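Local atomic coordinates of hyaluronoglucosaminidase (PDB entry 1FCQ), a protein that probably hydrolyses hyaluronan as a family 56 glycosidase of bee venom, where it is a major allergen. Residues D210-S213 / W214-S218; L314-R317 / E318-N321. All coordinates share one frame; numbering follows the deposited sequence.

Two short pieces of one TIM barrel illustrate how neighbours in sequence pack against one another. Following the chain from its N terminus, residues 210-218 come first: contact 1 closes the tight turn between helices 203-210 and 213-216, on the way from strand 180-183 to strand 221-222. Contact 2, at 314-321, spans successive turns inside the last helix, 310-328, which follows strand 297-301 and whose first turn carries C313, disulfide-bonded to C22. The contacts stand in series, neither nested nor crossed, with centres 39 Å apart on opposite sides of the chain's centre. Contact 1 faces helices 146-175 and 234-253; contact 2 joins the final helix to residues around helix 31-34.

Contact 1 of 2, residues D210-S213 / W214-S218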
loop_
_atom_site.group_PDB
_atom_site.type_symbol
_atom_site.label_atom_id
_atom_site.label_comp_id
_atom_site.label_asym_id
_atom_site.label_seq_id
_atom_site.Cartn_x
_atom_site.Cartn_y
_atom_site.Cartn_z
ATOM N N ASP A 210 -15.268 -8.055 -2.326
ATOM C CA ASP A 210 -15.847 -9.295 -1.832
ATOM C C ASP A 210 -15.466 -10.465 -2.740
ATOM O O ASP A 210 -15.281 -11.560 -2.200
ATOM C CB ASP A 210 -17.374 -9.242 -1.781
ATOM C CG ASP A 210 -17.946 -8.234 -0.819
ATOM O OD1 ASP A 210 -17.293 -7.815 0.146
ATOM O OD2 ASP A 210 -19.105 -7.814 -1.043
ATOM N N LYS A 211 -15.347 -10.251 -4.037
ATOM C CA LYS A 211 -15.052 -11.360 -4.942
ATOM C C LYS A 211 -13.565 -11.589 -5.140
ATOM O O LYS A 211 -13.130 -12.454 -5.906
ATOM C CB LYS A 211 -15.767 -11.160 -6.279
ATOM C CG LYS A 211 -15.583 -9.819 -6.944
ATOM C CD LYS A 211 -14.272 -9.665 -7.693
ATOM C CE LYS A 211 -14.448 -9.907 -9.187
ATOM N NZ LYS A 211 -15.092 -8.747 -9.864
ATOM N N MET A 212 -12.739 -10.829 -4.434
ATOM C CA MET A 212 -11.297 -10.944 -4.521
ATOM C C MET A 212 -10.720 -11.775 -3.388
ATOM O O MET A 212 -9.654 -11.521 -2.838
ATOM C CB MET A 212 -10.632 -9.565 -4.555
ATOM C CG MET A 212 -10.224 -9.181 -5.979
ATOM S SD MET A 212 -9.631 -7.490 -6.099
ATOM C CE MET A 212 -8.211 -7.476 -5.022
ATOM N N SER A 213 -11.382 -12.899 -3.083
ATOM C CA SER A 213 -10.942 -13.853 -2.080
ATOM C C SER A 213 -9.601 -14.467 -2.433
ATOM O O SER A 213 -8.774 -14.756 -1.564
ATOM C CB SER A 213 -12.019 -14.941 -1.917
ATOM O OG SER A 213 -13.211 -14.281 -1.499
ATOM N N TRP A 214 -9.279 -14.554 -3.731
ATOM C CA TRP A 214 -7.997 -15.073 -4.156
ATOM C C TRP A 214 -6.872 -14.217 -3.559
ATOM O O TRP A 214 -5.804 -14.750 -3.309
ATOM C CB TRP A 214 -7.879 -15.109 -5.672
ATOM C CG TRP A 214 -8.075 -13.801 -6.377
ATOM C CD1 TRP A 214 -9.228 -13.337 -6.924
ATOM C CD2 TRP A 214 -7.090 -12.789 -6.613
ATOM N NE1 TRP A 214 -9.036 -12.102 -7.503
ATOM C CE2 TRP A 214 -7.723 -11.755 -7.320
ATOM C CE3 TRP A 214 -5.735 -12.673 -6.281
ATOM C CZ2 TRP A 214 -7.051 -10.596 -7.720
ATOM C CZ3 TRP A 214 -5.066 -11.519 -6.685
ATOM C CH2 TRP A 214 -5.730 -10.505 -7.392
ATOM N N LEU A 215 -7.107 -12.913 -3.389
ATOM C CA LEU A 215 -6.090 -12.063 -2.785
ATOM C C LEU A 215 -6.195 -11.996 -1.269
ATOM O O LEU A 215 -5.243 -12.277 -0.545
ATOM C CB LEU A 215 -6.162 -10.634 -3.358
ATOM C CG LEU A 215 -5.090 -9.681 -2.788
ATOM C CD1 LEU A 215 -3.689 -10.187 -3.111
ATOM C CD2 LEU A 215 -5.310 -8.275 -3.317
ATOM N N PHE A 216 -7.386 -11.633 -0.782
ATOM C CA PHE A 216 -7.539 -11.420 0.663
ATOM C C PHE A 216 -7.434 -12.663 1.500
ATOM O O PHE A 216 -6.946 -12.557 2.635
ATOM C CB PHE A 216 -8.827 -10.624 0.885
ATOM C CG PHE A 216 -8.762 -9.280 0.186
ATOM C CD1 PHE A 216 -9.694 -8.911 -0.752
ATOM C CD2 PHE A 216 -7.742 -8.390 0.515
ATOM C CE1 PHE A 216 -9.634 -7.684 -1.389
ATOM C CE2 PHE A 216 -7.663 -7.165 -0.124
ATOM C CZ PHE A 216 -8.612 -6.809 -1.056
ATOM N N GLU A 217 -7.794 -13.848 0.996
ATOM C CA GLU A 217 -7.610 -15.044 1.831
ATOM C C GLU A 217 -6.136 -15.431 1.889
ATOM O O GLU A 217 -5.689 -16.057 2.851
ATOM C CB GLU A 217 -8.499 -16.187 1.332
ATOM C CG GLU A 217 -9.965 -15.776 1.306
ATOM C CD GLU A 217 -10.929 -16.776 1.903
ATOM O OE1 GLU A 217 -12.067 -16.897 1.392
ATOM O OE2 GLU A 217 -10.562 -17.434 2.901
ATOM N N SER A 218 -5.343 -15.018 0.899
ATOM C CA SER A 218 -3.925 -15.323 0.858
ATOM C C SER A 218 -3.123 -14.312 1.684
ATOM O O SER A 218 -2.138 -14.714 2.292
ATOM C CB SER A 218 -3.349 -15.358 -0.554
ATOM O OG SER A 218 -4.118 -16.114 -1.458
HETATM O O HOH W 1 -11.504 -15.280 -5.513
HETATM O O HOH W 2 -11.690 -11.261 -8.164
#
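M212 sits at the N-cap position of the short helix 213-216 and sends its side chain into a hollow made by W214, L215 and F216, apolar packing of an N-cap residue on the first turn of a helix, within the TIM barrel. Its CG rests against the indole, 3.5 Å from W214 NE1, and the sulfur beyond makes an oblique Met-aromatic contact, M212 SD lying 5.3 Å from the centroid of the six-membered ring. The chain then bends at its last torsion (chi3 61°) and turns the methyl back toward the helix, where M212 CE presses unusually closely on L215 CD2 at 3.5 Å and also touches the F216 ring. M212 CB meets F216 CE1 at 3.8 Å, so the residue is wedged between two aromatic groups. Around this wedge, I118 touches M212, I251 and Y186 touch F216, and L169 meets L215.

The backbone is gripped as well. M212 O takes a nearly straight bond from F216 N (170°), in the carbonyl plane, and a more bent one from L215 N, which lies above that plane. W214 holds its CG between backbone N and carbonyl carbon (chi1 57°), which brings the indole back beside the turn. Two waters bridge the turn from K211 O: one reaches W214 N, and the other lies in the indole plane, 2.9 Å from W214 NE1.

Contact 2 of 2, residues L314-R317 / E318-N321; sequences LQFR and EYLN
E318 begins the second half of this helical stretch by giving its backbone N-H to L314 O, with E318 N 2.9 Å from L314 O, while its CB lies beside the carbonyl oxygens of L314 and Q315 and its extended chain leads outward. Y319 repeats the pattern with Q315 O. With its CG anti to the backbone N (chi1 177°), the tyrosine ring points away from the preceding turn, and the F316 ring reaches over to it: F316 CE1 lies at its edge, near its plane, 4.2 Å from Y319 CD2. The phenol oxygen goes elsewhere, to L278 O, and F316 meets Y268.

L320 N comes next, bonding F316 O at 2.8 Å nearly along the C=O axis; its side chain packs on E31 and V32. N321 closes the series on R317 O, which receives a bond from N321 N at 3.0 Å and also a weak, bent one from N321 ND2 (121°). The amide lies beside the arginine, N321 ND2 being 3.5 Å from R317 CG and near the guanidinium plane at its edge, with the two planes 28° apart. E31 joins them, one carboxylate oxygen in a salt bridge to R317 NH2 and the other bonded to N321 ND2, while N321 OD1 binds Y36 and F29 offers the guanidinium a cation-pi contact. Backbone N-H groups bonded to the carbonyl four residues earlier mark an alpha-helix, here the last modelled in the (beta/alpha) barrel chain.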
loop_
_atom_site.group_PDB
_atom_site.type_symbol
_atom_site.label_atom_id
_atom_site.label_comp_id
_atom_site.label_asym_id
_atom_site.label_seq_id
_atom_site.Cartn_x
_atom_site.Cartn_y
_atom_site.Cartn_z
ATOM N N LEU A 314 16.330 17.087 11.078
ATOM C CA LEU A 314 16.016 17.822 12.302
ATOM C C LEU A 314 14.604 18.385 12.337
ATOM O O LEU A 314 13.990 18.370 13.409
ATOM C CB LEU A 314 17.021 18.953 12.502
ATOM C CG LEU A 314 18.468 18.530 12.741
ATOM C CD1 LEU A 314 19.429 19.692 12.563
ATOM C CD2 LEU A 314 18.586 17.918 14.135
ATOM N N GLN A 315 14.085 18.846 11.203
ATOM C CA GLN A 315 12.712 19.349 11.173
ATOM C C GLN A 315 11.714 18.208 11.419
ATOM O O GLN A 315 10.726 18.376 12.146
ATOM C CB GLN A 315 12.398 20.072 9.868
ATOM C CG GLN A 315 11.056 20.782 9.839
ATOM C CD GLN A 315 9.845 19.903 9.617
ATOM O OE1 GLN A 315 9.945 18.905 8.904
ATOM N NE2 GLN A 315 8.700 20.225 10.200
ATOM N N PHE A 316 11.988 17.047 10.823
ATOM C CA PHE A 316 11.089 15.911 11.044
ATOM C C PHE A 316 11.134 15.453 12.492
ATOM O O PHE A 316 10.093 15.175 13.102
ATOM C CB PHE A 316 11.396 14.747 10.072
ATOM C CG PHE A 316 10.491 13.584 10.443
ATOM C CD1 PHE A 316 9.121 13.707 10.286
ATOM C CD2 PHE A 316 11.021 12.432 10.983
ATOM C CE1 PHE A 316 8.282 12.655 10.636
ATOM C CE2 PHE A 316 10.187 11.379 11.340
ATOM C CZ PHE A 316 8.820 11.498 11.170
ATOM N N ARG A 317 12.328 15.432 13.086
ATOM C CA ARG A 317 12.488 15.058 14.483
ATOM C C ARG A 317 11.735 16.041 15.376
ATOM O O ARG A 317 11.063 15.667 16.317
ATOM C CB ARG A 317 13.969 14.985 14.865
ATOM C CG ARG A 317 14.184 14.312 16.217
ATOM C CD ARG A 317 15.646 13.975 16.469
ATOM N NE ARG A 317 15.841 13.035 17.560
ATOM C CZ ARG A 317 16.681 12.019 17.677
ATOM N NH1 ARG A 317 17.531 11.630 16.736
ATOM N NH2 ARG A 317 16.712 11.285 18.786
ATOM N N GLU A 318 11.774 17.338 15.040
ATOM C CA GLU A 318 11.015 18.329 15.800
ATOM C C GLU A 318 9.524 18.031 15.716
ATOM O O GLU A 318 8.802 18.035 16.716
ATOM C CB GLU A 318 11.310 19.689 15.195
ATOM C CG GLU A 318 10.907 20.936 15.930
ATOM C CD GLU A 318 11.554 22.166 15.273
ATOM O OE1 GLU A 318 10.812 22.821 14.520
ATOM O OE2 GLU A 318 12.749 22.425 15.509
ATOM N N TYR A 319 9.039 17.707 14.508
ATOM C CA TYR A 319 7.614 17.389 14.343
ATOM C C TYR A 319 7.242 16.152 15.138
ATOM O O TYR A 319 6.185 16.045 15.784
ATOM C CB TYR A 319 7.273 17.191 12.864
ATOM C CG TYR A 319 5.835 16.786 12.623
ATOM C CD1 TYR A 319 4.774 17.653 12.822
ATOM C CD2 TYR A 319 5.543 15.503 12.155
ATOM C CE1 TYR A 319 3.464 17.269 12.588
ATOM C CE2 TYR A 319 4.248 15.117 11.918
ATOM C CZ TYR A 319 3.207 15.984 12.142
ATOM O OH TYR A 319 1.917 15.597 11.883
ATOM N N LEU A 320 8.095 15.122 15.089
ATOM C CA LEU A 320 7.892 13.908 15.860
ATOM C C LEU A 320 7.771 14.184 17.363
ATOM O O LEU A 320 6.899 13.647 18.028
ATOM C CB LEU A 320 9.030 12.903 15.623
ATOM C CG LEU A 320 9.062 11.653 16.497
ATOM C CD1 LEU A 320 7.798 10.811 16.262
ATOM C CD2 LEU A 320 10.294 10.794 16.249
ATOM N N ASN A 321 8.645 15.031 17.891
ATOM C CA ASN A 321 8.641 15.311 19.331
ATOM C C ASN A 321 7.578 16.327 19.711
ATOM O O ASN A 321 7.017 16.205 20.807
ATOM C CB ASN A 321 10.074 15.658 19.738
ATOM C CG ASN A 321 10.912 14.377 19.759
ATOM O OD1 ASN A 321 10.567 13.421 20.455
ATOM N ND2 ASN A 321 11.997 14.322 19.007
#